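Local coordinates for calcium binding protein (Fasciola hepatica, PDB 5FX0) that probably binds calcium through its EF-hand part, the piece described being its dynein light chain-like domain, which pairs into a dimer, at residues Phe34-Asp45 with Phe90-Leu98. Sequence-based numbering, arbitrary orientation.
Sequences FKSLVTAHNGKD and FRYGRHICL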
loop_
_atom_site.group_PDB
_atom_site.type_symbol
_atom_site.label_atom_id
_atom_site.label_comp_id
_atom_site.label_asym_id
_atom_site.label_seq_id
_atom_site.Cartn_x
_atom_site.Cartn_y
_atom_site.Cartn_z
ATOM N N PHE A 34 6.114 4.332 -15.333
ATOM C CA PHE A 34 5.997 5.163 -14.139
ATOM C C PHE A 34 6.730 6.507 -14.298
ATOM O O PHE A 34 6.219 7.549 -13.889
ATOM C CB PHE A 34 6.523 4.446 -12.917
ATOM C CG PHE A 34 6.219 5.148 -11.630
ATOM C CD1 PHE A 34 4.976 5.038 -11.056
ATOM C CD2 PHE A 34 7.167 5.927 -11.007
ATOM C CE1 PHE A 34 4.679 5.670 -9.862
ATOM C CE2 PHE A 34 6.886 6.552 -9.798
ATOM C CZ PHE A 34 5.639 6.420 -9.226
ATOM N N LYS A 35 7.936 6.442 -14.854
ATOM C CA LYS A 35 8.772 7.616 -15.147
ATOM C C LYS A 35 7.990 8.651 -15.982
ATOM O O LYS A 35 7.957 9.827 -15.648
ATOM C CB LYS A 35 10.024 7.166 -15.907
ATOM C CG LYS A 35 11.288 7.963 -15.678
ATOM C CD LYS A 35 12.478 7.263 -16.346
ATOM C CE LYS A 35 13.795 8.001 -16.148
ATOM N NZ LYS A 35 13.917 9.190 -17.036
ATOM N N SER A 36 7.352 8.197 -17.054
ATOM C CA SER A 36 6.681 9.120 -17.979
ATOM C C SER A 36 5.391 9.648 -17.369
ATOM O O SER A 36 5.042 10.810 -17.583
ATOM C CB SER A 36 6.397 8.465 -19.337
ATOM O OG SER A 36 5.100 7.901 -19.368
ATOM N N LEU A 37 4.690 8.802 -16.608
ATOM C CA LEU A 37 3.466 9.231 -15.944
ATOM C C LEU A 37 3.720 10.296 -14.890
ATOM O O LEU A 37 2.953 11.267 -14.801
ATOM C CB LEU A 37 2.710 8.059 -15.331
ATOM C CG LEU A 37 2.054 7.061 -16.284
ATOM C CD1 LEU A 37 1.420 5.960 -15.460
ATOM C CD2 LEU A 37 1.006 7.736 -17.161
ATOM N N VAL A 38 4.791 10.135 -14.111
ATOM C CA VAL A 38 5.103 11.082 -13.031
ATOM C C VAL A 38 5.635 12.392 -13.609
ATOM O O VAL A 38 5.346 13.457 -13.095
ATOM C CB VAL A 38 6.114 10.496 -12.017
ATOM C CG1 VAL A 38 6.484 11.503 -10.949
ATOM C CG2 VAL A 38 5.541 9.270 -11.325
ATOM N N THR A 39 6.417 12.287 -14.675
ATOM C CA THR A 39 7.024 13.423 -15.322
ATOM C C THR A 39 5.971 14.289 -15.985
ATOM O O THR A 39 5.957 15.488 -15.765
ATOM C CB THR A 39 8.080 12.960 -16.330
ATOM O OG1 THR A 39 9.103 12.261 -15.617
ATOM C CG2 THR A 39 8.709 14.145 -17.063
ATOM N N ALA A 40 5.084 13.686 -16.771
ATOM C CA ALA A 40 3.932 14.403 -17.334
ATOM C C ALA A 40 3.217 15.277 -16.282
ATOM O O ALA A 40 3.028 16.477 -16.489
ATOM C CB ALA A 40 2.953 13.428 -17.983
ATOM N N HIS A 41 2.905 14.696 -15.125
ATOM C CA HIS A 41 2.168 15.404 -14.071
ATOM C C HIS A 41 3.076 16.345 -13.229
ATOM O O HIS A 41 2.657 16.810 -12.176
ATOM C CB HIS A 41 1.459 14.392 -13.135
ATOM C CG HIS A 41 0.455 13.491 -13.811
ATOM N ND1 HIS A 41 -0.693 13.059 -13.178
ATOM C CD2 HIS A 41 0.436 12.917 -15.038
ATOM C CE1 HIS A 41 -1.374 12.263 -13.984
ATOM N NE2 HIS A 41 -0.709 12.158 -15.118
ATOM N N ASN A 42 4.304 16.618 -13.684
ATOM C CA ASN A 42 5.312 17.419 -12.949
ATOM C C ASN A 42 5.723 16.920 -11.549
ATOM O O ASN A 42 6.299 17.676 -10.775
ATOM C CB ASN A 42 4.881 18.902 -12.858
ATOM C CG ASN A 42 4.723 19.568 -14.213
ATOM O OD1 ASN A 42 3.993 20.547 -14.340
ATOM N ND2 ASN A 42 5.419 19.063 -15.223
ATOM N N GLY A 43 5.462 15.657 -11.229
ATOM C CA GLY A 43 5.722 15.135 -9.883
ATOM C C GLY A 43 4.858 15.672 -8.744
ATOM O O GLY A 43 5.208 15.479 -7.580
ATOM N N LYS A 44 3.728 16.313 -9.055
ATOM C CA LYS A 44 2.871 16.926 -8.027
ATOM C C LYS A 44 2.281 15.837 -7.135
ATOM O O LYS A 44 1.968 14.751 -7.616
ATOM C CB LYS A 44 1.702 17.705 -8.649
ATOM C CG LYS A 44 2.034 18.841 -9.609
ATOM C CD LYS A 44 0.753 19.427 -10.218
ATOM C CE LYS A 44 0.920 19.852 -11.672
ATOM N NZ LYS A 44 1.886 20.972 -11.872
ATOM N N ASP A 45 2.089 16.138 -5.855
ATOM C CA ASP A 45 1.529 15.155 -4.909
ATOM C C ASP A 45 0.009 14.927 -5.033
ATOM O O ASP A 45 -0.444 13.777 -5.005
ATOM C CB ASP A 45 1.938 15.487 -3.467
ATOM C CG ASP A 45 3.329 14.955 -3.117
ATOM O OD1 ASP A 45 4.162 14.726 -4.035
ATOM O OD2 ASP A 45 3.582 14.749 -1.913
ATOM N N PHE A 90 9.536 -0.192 -6.316
ATOM C CA PHE A 90 10.668 0.604 -6.728
ATOM C C PHE A 90 10.517 2.043 -6.292
ATOM O O PHE A 90 9.439 2.478 -5.932
ATOM C CB PHE A 90 10.890 0.479 -8.237
ATOM C CG PHE A 90 9.763 0.984 -9.065
ATOM C CD1 PHE A 90 8.688 0.187 -9.327
ATOM C CD2 PHE A 90 9.791 2.263 -9.599
ATOM C CE1 PHE A 90 7.627 0.645 -10.096
ATOM C CE2 PHE A 90 8.733 2.742 -10.366
ATOM C CZ PHE A 90 7.658 1.921 -10.626
ATOM N N ARG A 91 11.626 2.749 -6.297
ATOM C CA ARG A 91 11.679 4.141 -5.904
ATOM C C ARG A 91 12.010 4.967 -7.150
ATOM O O ARG A 91 12.870 4.603 -7.958
ATOM C CB ARG A 91 12.728 4.319 -4.812
ATOM C CG ARG A 91 13.048 5.764 -4.425
ATOM C CD ARG A 91 13.964 5.868 -3.204
ATOM N NE ARG A 91 13.246 5.461 -1.988
ATOM C CZ ARG A 91 13.281 4.251 -1.405
ATOM N NH1 ARG A 91 14.034 3.260 -1.874
ATOM N NH2 ARG A 91 12.539 4.027 -0.323
ATOM N N TYR A 92 11.296 6.063 -7.315
ATOM C CA TYR A 92 11.658 7.081 -8.287
ATOM C C TYR A 92 11.637 8.423 -7.572
ATOM O O TYR A 92 10.586 8.951 -7.258
ATOM C CB TYR A 92 10.704 7.075 -9.448
ATOM C CG TYR A 92 11.109 8.045 -10.536
ATOM C CD1 TYR A 92 12.378 7.981 -11.126
ATOM C CD2 TYR A 92 10.232 9.025 -10.978
ATOM C CE1 TYR A 92 12.748 8.867 -12.115
ATOM C CE2 TYR A 92 10.597 9.909 -11.970
ATOM C CZ TYR A 92 11.848 9.830 -12.529
ATOM O OH TYR A 92 12.190 10.709 -13.507
ATOM N N GLY A 93 12.819 8.925 -7.251
ATOM C CA GLY A 93 12.964 10.096 -6.399
ATOM C C GLY A 93 12.371 9.905 -5.023
ATOM O O GLY A 93 12.755 8.997 -4.280
ATOM N N ARG A 94 11.417 10.757 -4.691
ATOM C CA ARG A 94 10.730 10.693 -3.400
ATOM C C ARG A 94 9.578 9.690 -3.348
ATOM O O ARG A 94 9.129 9.309 -2.261
ATOM C CB ARG A 94 10.231 12.092 -2.990
ATOM C CG ARG A 94 9.099 12.702 -3.795
ATOM C CD ARG A 94 8.640 14.009 -3.134
ATOM N NE ARG A 94 7.449 14.558 -3.773
ATOM C CZ ARG A 94 7.423 15.200 -4.951
ATOM N NH1 ARG A 94 8.535 15.414 -5.662
ATOM N NH2 ARG A 94 6.259 15.638 -5.426
ATOM N N HIS A 95 9.081 9.296 -4.511
ATOM C CA HIS A 95 7.970 8.362 -4.597
ATOM C C HIS A 95 8.403 6.903 -4.673
ATOM O O HIS A 95 9.377 6.567 -5.341
ATOM C CB HIS A 95 7.125 8.712 -5.799
ATOM C CG HIS A 95 6.541 10.075 -5.704
ATOM N ND1 HIS A 95 5.671 10.434 -4.696
ATOM C CD2 HIS A 95 6.733 11.183 -6.453
ATOM C CE1 HIS A 95 5.332 11.698 -4.843
ATOM N NE2 HIS A 95 5.967 12.175 -5.899
ATOM N N ILE A 96 7.659 6.061 -3.963
ATOM C CA ILE A 96 7.832 4.614 -3.958
ATOM C C ILE A 96 6.571 4.101 -4.611
ATOM O O ILE A 96 5.484 4.481 -4.206
ATOM C CB ILE A 96 7.962 4.040 -2.525
ATOM C CG1 ILE A 96 9.309 4.453 -1.898
ATOM C CG2 ILE A 96 7.806 2.514 -2.519
ATOM C CD1 ILE A 96 9.349 4.369 -0.380
ATOM N N CYS A 97 6.724 3.250 -5.621
ATOM C CA CYS A 97 5.608 2.566 -6.242
ATOM C C CYS A 97 5.575 1.093 -5.832
ATOM O O CYS A 97 6.529 0.379 -6.040
ATOM C CB CYS A 97 5.694 2.695 -7.759
ATOM S SG CYS A 97 4.342 1.866 -8.599
ATOM N N LEU A 98 4.466 0.674 -5.243
ATOM C CA LEU A 98 4.165 -0.712 -4.985
ATOM C C LEU A 98 3.050 -1.122 -5.950
ATOM O O LEU A 98 1.989 -0.528 -5.945
ATOM C CB LEU A 98 3.684 -0.904 -3.543
ATOM C CG LEU A 98 4.511 -0.268 -2.432
ATOM C CD1 LEU A 98 3.820 -0.542 -1.105
ATOM C CD2 LEU A 98 5.963 -0.770 -2.400
#
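The ring of Phe34 has Cys97 CB over one face, 4.1 Å from its centroid, and Val38 CG2 of its own helix against the opposite face; Tyr92 CB and His95 CB lie at its edge. Phe90 meets it in a T-shaped pair, planes at 90°, with the edge of Phe90 turned to the Phe34 face and Phe90 CZ 3.6 Å from Phe34 CB. Phe34 CG stands anti to the backbone N (chi1 -170°), which carries the ring from the helix onto the face of the hairpin. Tyr92 takes Val38 CG1 at its ring edge, while the Lys35 side chain crosses that of Tyr92 at about a right angle, its CG 3.6 Å from Tyr92 OH. In this dynein light chain fold, helix 24-40 thus packs on the hairpin of strands 87-92 and 95-101, joined by a type II' turn from Tyr92 to His95. A Schellman motif with Asn42 as its C' residue closes the helix. From the hairpin turn the extended Arg94 chain forms a salt bridge with Asp45: NH2 gives OD1 a nearly straight bond (2.7 Å, N-H...O 162°), on the syn side but out of the carboxylate plane. Over one guanidinium face, toward its rim, His95 NE2 lies 3.3 Å from the plane, and Asp45 OD1 sits 3.3 Å from His95 CE1 at the imidazole edge.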